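Local structure of uncharacterized protein XCC1541 (Xanthomonas campestris pv. campestris, 2QJW) at residues I139-A142 and Q143-A147; A168-E171 and L172-L176. The protein is of unknown specific function but is probably a hydrolase of the alpha/beta superfamily, cleaving a substrate not yet identified. One frame throughout, in Å; residues are numbered along the deposited sequence.

How the interactions relate
Both contacts are local ones at the C-terminal ends of helices that pack on the parallel sheet of an alpha/beta-hydrolase fold. Interaction 1 closes helix 135-145 before the chain enters the outermost strand of this chain, 148-152; interaction 2 closes helix 162-174, the last helix of the chain. Their centres lie 19 Å apart and their nearest atoms about 9 Å, with no touch between them. Interaction 1 leans on strand 122-127 and meets the second subunit through Ser146, Ala147 and their neighbours; interaction 2 mainly covers strands 76-81 and 99-103. Neither supplies a member of the probable catalytic triad Ser82, Asp130 and His156, but strand 76-81, under Phe169, leads into the likely nucleophile elbow.

Interaction 1 (I139-A142 and Q143-A147); sequences IAWA and QARSA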
loop_
_atom_site.group_PDB
_atom_site.type_symbol
_atom_site.label_atom_id
_atom_site.label_comp_id
_atom_site.label_asym_id
_atom_site.label_seq_id
_atom_site.Cartn_x
_atom_site.Cartn_y
_atom_site.Cartn_z
ATOM N N ILE A 139 0.080 7.675 -9.808
ATOM C CA ILE A 139 0.156 8.470 -8.618
ATOM C C ILE A 139 -0.737 9.711 -8.791
ATOM O O ILE A 139 -1.561 10.040 -7.918
ATOM C CB ILE A 139 1.618 8.902 -8.298
ATOM C CG1 ILE A 139 2.375 7.633 -7.833
ATOM C CG2 ILE A 139 1.619 10.075 -7.289
ATOM C CD1 ILE A 139 3.928 7.741 -7.989
ATOM N N ALA A 140 -0.665 10.415 -9.941
ATOM C CA ALA A 140 -1.496 11.627 -10.127
ATOM C C ALA A 140 -3.001 11.288 -10.157
ATOM O O ALA A 140 -3.824 12.006 -9.615
ATOM C CB ALA A 140 -1.076 12.422 -11.368
ATOM N N TRP A 141 -3.361 10.204 -10.826
ATOM C CA TRP A 141 -4.749 9.803 -10.942
ATOM C C TRP A 141 -5.283 9.438 -9.584
ATOM O O TRP A 141 -6.390 9.873 -9.178
ATOM C CB TRP A 141 -4.829 8.587 -11.879
ATOM C CG TRP A 141 -6.200 8.171 -12.310
ATOM C CD1 TRP A 141 -6.908 8.665 -13.348
ATOM C CD2 TRP A 141 -7.094 7.304 -11.599
ATOM N NE1 TRP A 141 -8.165 8.118 -13.371
ATOM C CE2 TRP A 141 -8.284 7.253 -12.314
ATOM C CE3 TRP A 141 -6.979 6.506 -10.447
ATOM C CZ2 TRP A 141 -9.382 6.470 -11.892
ATOM C CZ3 TRP A 141 -8.052 5.732 -10.046
ATOM C CH2 TRP A 141 -9.218 5.700 -10.764
ATOM N N ALA A 142 -4.508 8.656 -8.817
ATOM C CA ALA A 142 -4.922 8.287 -7.490
ATOM C C ALA A 142 -4.993 9.470 -6.526
ATOM O O ALA A 142 -5.908 9.587 -5.693
ATOM C CB ALA A 142 -3.968 7.209 -6.928
ATOM N N GLN A 143 -4.005 10.358 -6.598
ATOM C CA GLN A 143 -3.946 11.546 -5.711
ATOM C C GLN A 143 -5.207 12.426 -5.875
ATOM O O GLN A 143 -5.763 12.948 -4.895
ATOM C CB GLN A 143 -2.674 12.342 -5.949
ATOM C CG GLN A 143 -2.479 13.504 -4.971
ATOM C CD GLN A 143 -1.028 13.908 -4.817
ATOM O OE1 GLN A 143 -0.207 13.688 -5.692
ATOM N NE2 GLN A 143 -0.708 14.498 -3.674
ATOM N N ALA A 144 -5.669 12.552 -7.114
ATOM C CA ALA A 144 -6.845 13.411 -7.411
ATOM C C ALA A 144 -8.091 12.900 -6.725
ATOM O O ALA A 144 -9.011 13.651 -6.418
ATOM C CB ALA A 144 -7.057 13.499 -8.941
ATOM N N ARG A 145 -8.139 11.591 -6.501
ATOM C CA ARG A 145 -9.290 10.895 -5.958
ATOM C C ARG A 145 -9.042 10.347 -4.532
ATOM O O ARG A 145 -9.914 9.741 -3.893
ATOM C CB ARG A 145 -9.581 9.677 -6.875
ATOM C CG ARG A 145 -10.049 10.098 -8.271
ATOM C CD ARG A 145 -10.018 8.943 -9.255
ATOM N NE ARG A 145 -10.471 9.382 -10.573
ATOM C CZ ARG A 145 -9.780 10.151 -11.410
ATOM N NH1 ARG A 145 -8.529 10.543 -11.143
ATOM N NH2 ARG A 145 -10.369 10.531 -12.551
ATOM N N SER A 146 -7.861 10.670 -3.967
ATOM C CA SER A 146 -7.391 10.109 -2.710
ATOM C C SER A 146 -7.617 8.585 -2.685
ATOM O O SER A 146 -7.913 8.039 -1.658
ATOM C CB SER A 146 -8.048 10.787 -1.511
ATOM O OG SER A 146 -7.801 12.203 -1.546
ATOM N N ALA A 147 -7.359 7.858 -3.799
ATOM C CA ALA A 147 -7.530 6.416 -3.840
ATOM C C ALA A 147 -6.393 5.774 -3.108
ATOM O O ALA A 147 -5.282 6.317 -3.068
ATOM C CB ALA A 147 -7.490 5.895 -5.268
#
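Arg145 lays its guanidinium flat on the indole of Trp141, one turn earlier in helix 135-145, just where a Schellman motif ends this helix of a beta-alpha-beta unit. The two planes are only 7° apart, and Arg145 CZ sits 3.5 Å from the centroid of the five-membered ring of Trp141, a cation-pi stack. Nearer the backbone, CD of Arg145 covers the six-membered ring of Trp141 as a CH-pi contact, 3.6 Å from its centroid. The arginine chain runs extended from CG to NE, and a bend about CD-NE (chi4 73°) brings Arg145 NH1 back to donate to Trp141 O at 3.0 Å, with the oxygen in the guanidinium plane. That bond, together with a salt bridge from NH2 to Asp116, fixes the rotation of the group, while Trp141 NE1 is bonded to Leu115 O.

The tight side continues below the helix, where Ala142 CB meets Ala147 CB at 4.1 Å and both methyls rest on Ile124 of strand 122-127. Looser and more solvent-facing are Ala140 and Ala144, joined by a backbone bond. Ser146, at positive phi, turns the chain out of the helix, and its OG bonds His129 of the second subunit. Ala142 O takes two donors from opposite faces of its carbonyl plane: Ala147 N at 2.9 Å and Arg145 N at 3.1 Å.

Interaction 2 (A168-E171 and L172-L176); sequences AFAE and LLQSL
Leu173 sets its CD1 methyl over one face of the Phe169 ring, four residues back along helix 162-174, the C-terminal helix of this alpha/beta-hydrolase fold. It is a CH-pi contact, with Leu173 CD1 4.1 Å from the ring centroid of Phe169 and displaced toward the rim, so that CE2 of Phe169 is its nearest ring atom at 3.8 Å. The two side chains cross at a slant. Phe169 has CG anti to its nitrogen (chi1 -172°), which carries the ring along the helix to the leucine. Under this pair the backbone bond from Leu173 N to Phe169 O is nearly straight, 2.9 Å with 171° at the hydrogen.

On the more exposed flank Gln174 folds back over the preceding turn. Its N donates to Ala170 O at 2.8 Å, and its side chain lies alongside the same carbonyl, CG of Gln174 coming to 3.1 Å of Ala170 O, while NE2 ends near the Ala170 methyl.

Further out, the sheet and a neighbouring helix hold the apolar side in place. Phe169 meets the ring of Phe101 with planes at about 45° and also packs on Val77, Ala79, Leu25 and Val28; Leu172 lies on Ala99 and Phe101. In one of its two conformers Glu171 reaches the dimer neighbour, packing on Arg167 of the second subunit. Near the C-terminus Ser175 bonds one carbonyl twice: Ser175 N reaches Leu172 O at 3.0 Å, and Ser175 OG donates to the same Leu172 O at 2.6 Å, in the carbonyl plane on a lone pair.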
loop_
_atom_site.group_PDB
_atom_site.type_symbol
_atom_site.label_atom_id
_atom_site.label_comp_id
_atom_site.label_asym_id
_atom_site.label_seq_id
_atom_site.Cartn_x
_atom_site.Cartn_y
_atom_site.Cartn_z
ATOM N N ALA A 168 -3.753 -6.969 -0.705
ATOM C CA ALA A 168 -4.391 -5.653 -0.850
ATOM C C ALA A 168 -5.858 -5.876 -1.234
ATOM O O ALA A 168 -6.724 -5.185 -0.751
ATOM C CB ALA A 168 -3.681 -4.791 -1.892
ATOM N N PHE A 169 -6.133 -6.820 -2.137
ATOM C CA PHE A 169 -7.514 -7.094 -2.489
ATOM C C PHE A 169 -8.324 -7.605 -1.293
ATOM O O PHE A 169 -9.485 -7.206 -1.082
ATOM C CB PHE A 169 -7.561 -8.106 -3.638
ATOM C CG PHE A 169 -8.928 -8.328 -4.229
ATOM C CD1 PHE A 169 -9.733 -7.277 -4.593
ATOM C CD2 PHE A 169 -9.330 -9.627 -4.521
ATOM C CE1 PHE A 169 -10.975 -7.543 -5.158
ATOM C CE2 PHE A 169 -10.574 -9.873 -5.092
ATOM C CZ PHE A 169 -11.354 -8.859 -5.385
ATOM N N ALA A 170 -7.736 -8.509 -0.527
ATOM C CA ALA A 170 -8.382 -9.000 0.657
ATOM C C ALA A 170 -8.724 -7.887 1.602
ATOM O O ALA A 170 -9.789 -7.873 2.222
ATOM C CB ALA A 170 -7.415 -10.031 1.359
ATOM N N GLU A 171 -7.807 -6.965 1.794
ATOM C CA GLU A 171 -8.035 -5.836 2.672
ATOM C C GLU A 171 -9.183 -4.954 2.222
ATOM O O GLU A 171 -9.937 -4.381 3.058
ATOM C CB GLU A 171 -6.768 -5.016 2.768
ATOM C CG GLU A 171 -5.728 -5.688 3.629
ATOM C CD GLU A 171 -4.320 -5.187 3.369
ATOM O OE1 GLU A 171 -4.134 -4.189 2.624
ATOM O OE2 GLU A 171 -3.391 -5.822 3.905
ATOM N N LEU A 172 -9.307 -4.814 0.900
ATOM C CA LEU A 172 -10.432 -4.084 0.327
ATOM C C LEU A 172 -11.709 -4.850 0.617
ATOM O O LEU A 172 -12.654 -4.247 1.177
ATOM C CB LEU A 172 -10.294 -3.905 -1.177
ATOM C CG LEU A 172 -11.465 -3.173 -1.819
ATOM C CD1 LEU A 172 -11.585 -1.736 -1.396
ATOM C CD2 LEU A 172 -11.307 -3.255 -3.326
ATOM N N LEU A 173 -11.778 -6.123 0.293
ATOM C CA LEU A 173 -13.023 -6.885 0.529
ATOM C C LEU A 173 -13.396 -6.902 1.997
ATOM O O LEU A 173 -14.588 -6.779 2.321
ATOM C CB LEU A 173 -12.907 -8.294 0.019
ATOM C CG LEU A 173 -12.762 -8.461 -1.512
ATOM C CD1 LEU A 173 -12.633 -9.983 -1.878
ATOM C CD2 LEU A 173 -13.894 -7.683 -2.217
ATOM N N GLN A 174 -12.418 -6.987 2.871
ATOM C CA GLN A 174 -12.713 -7.076 4.316
ATOM C C GLN A 174 -13.270 -5.774 4.861
ATOM O O GLN A 174 -13.881 -5.777 5.939
ATOM C CB GLN A 174 -11.448 -7.465 5.072
ATOM C CG GLN A 174 -11.003 -8.940 4.914
ATOM C CD GLN A 174 -9.458 -9.155 5.153
ATOM O OE1 GLN A 174 -8.697 -8.200 5.392
ATOM N NE2 GLN A 174 -9.011 -10.385 5.039
ATOM N N SER A 175 -13.137 -4.663 4.136
ATOM C CA SER A 175 -13.597 -3.368 4.592
ATOM C C SER A 175 -15.064 -3.121 4.230
ATOM O O SER A 175 -15.617 -2.052 4.576
ATOM C CB SER A 175 -12.752 -2.269 3.958
ATOM O OG SER A 175 -13.013 -2.044 2.586
ATOM N N LEU A 176 -15.668 -4.001 3.449
ATOM C CA LEU A 176 -16.968 -3.711 2.841
ATOM C C LEU A 176 -18.141 -4.229 3.621
ATOM O O LEU A 176 -17.949 -5.066 4.450
ATOM C CB LEU A 176 -16.999 -4.385 1.447
ATOM C CG LEU A 176 -15.897 -3.836 0.509
ATOM C CD1 LEU A 176 -15.988 -4.526 -0.889
ATOM C CD2 LEU A 176 -15.807 -2.312 0.281
ATOM O OXT LEU A 176 -19.288 -3.845 3.388
#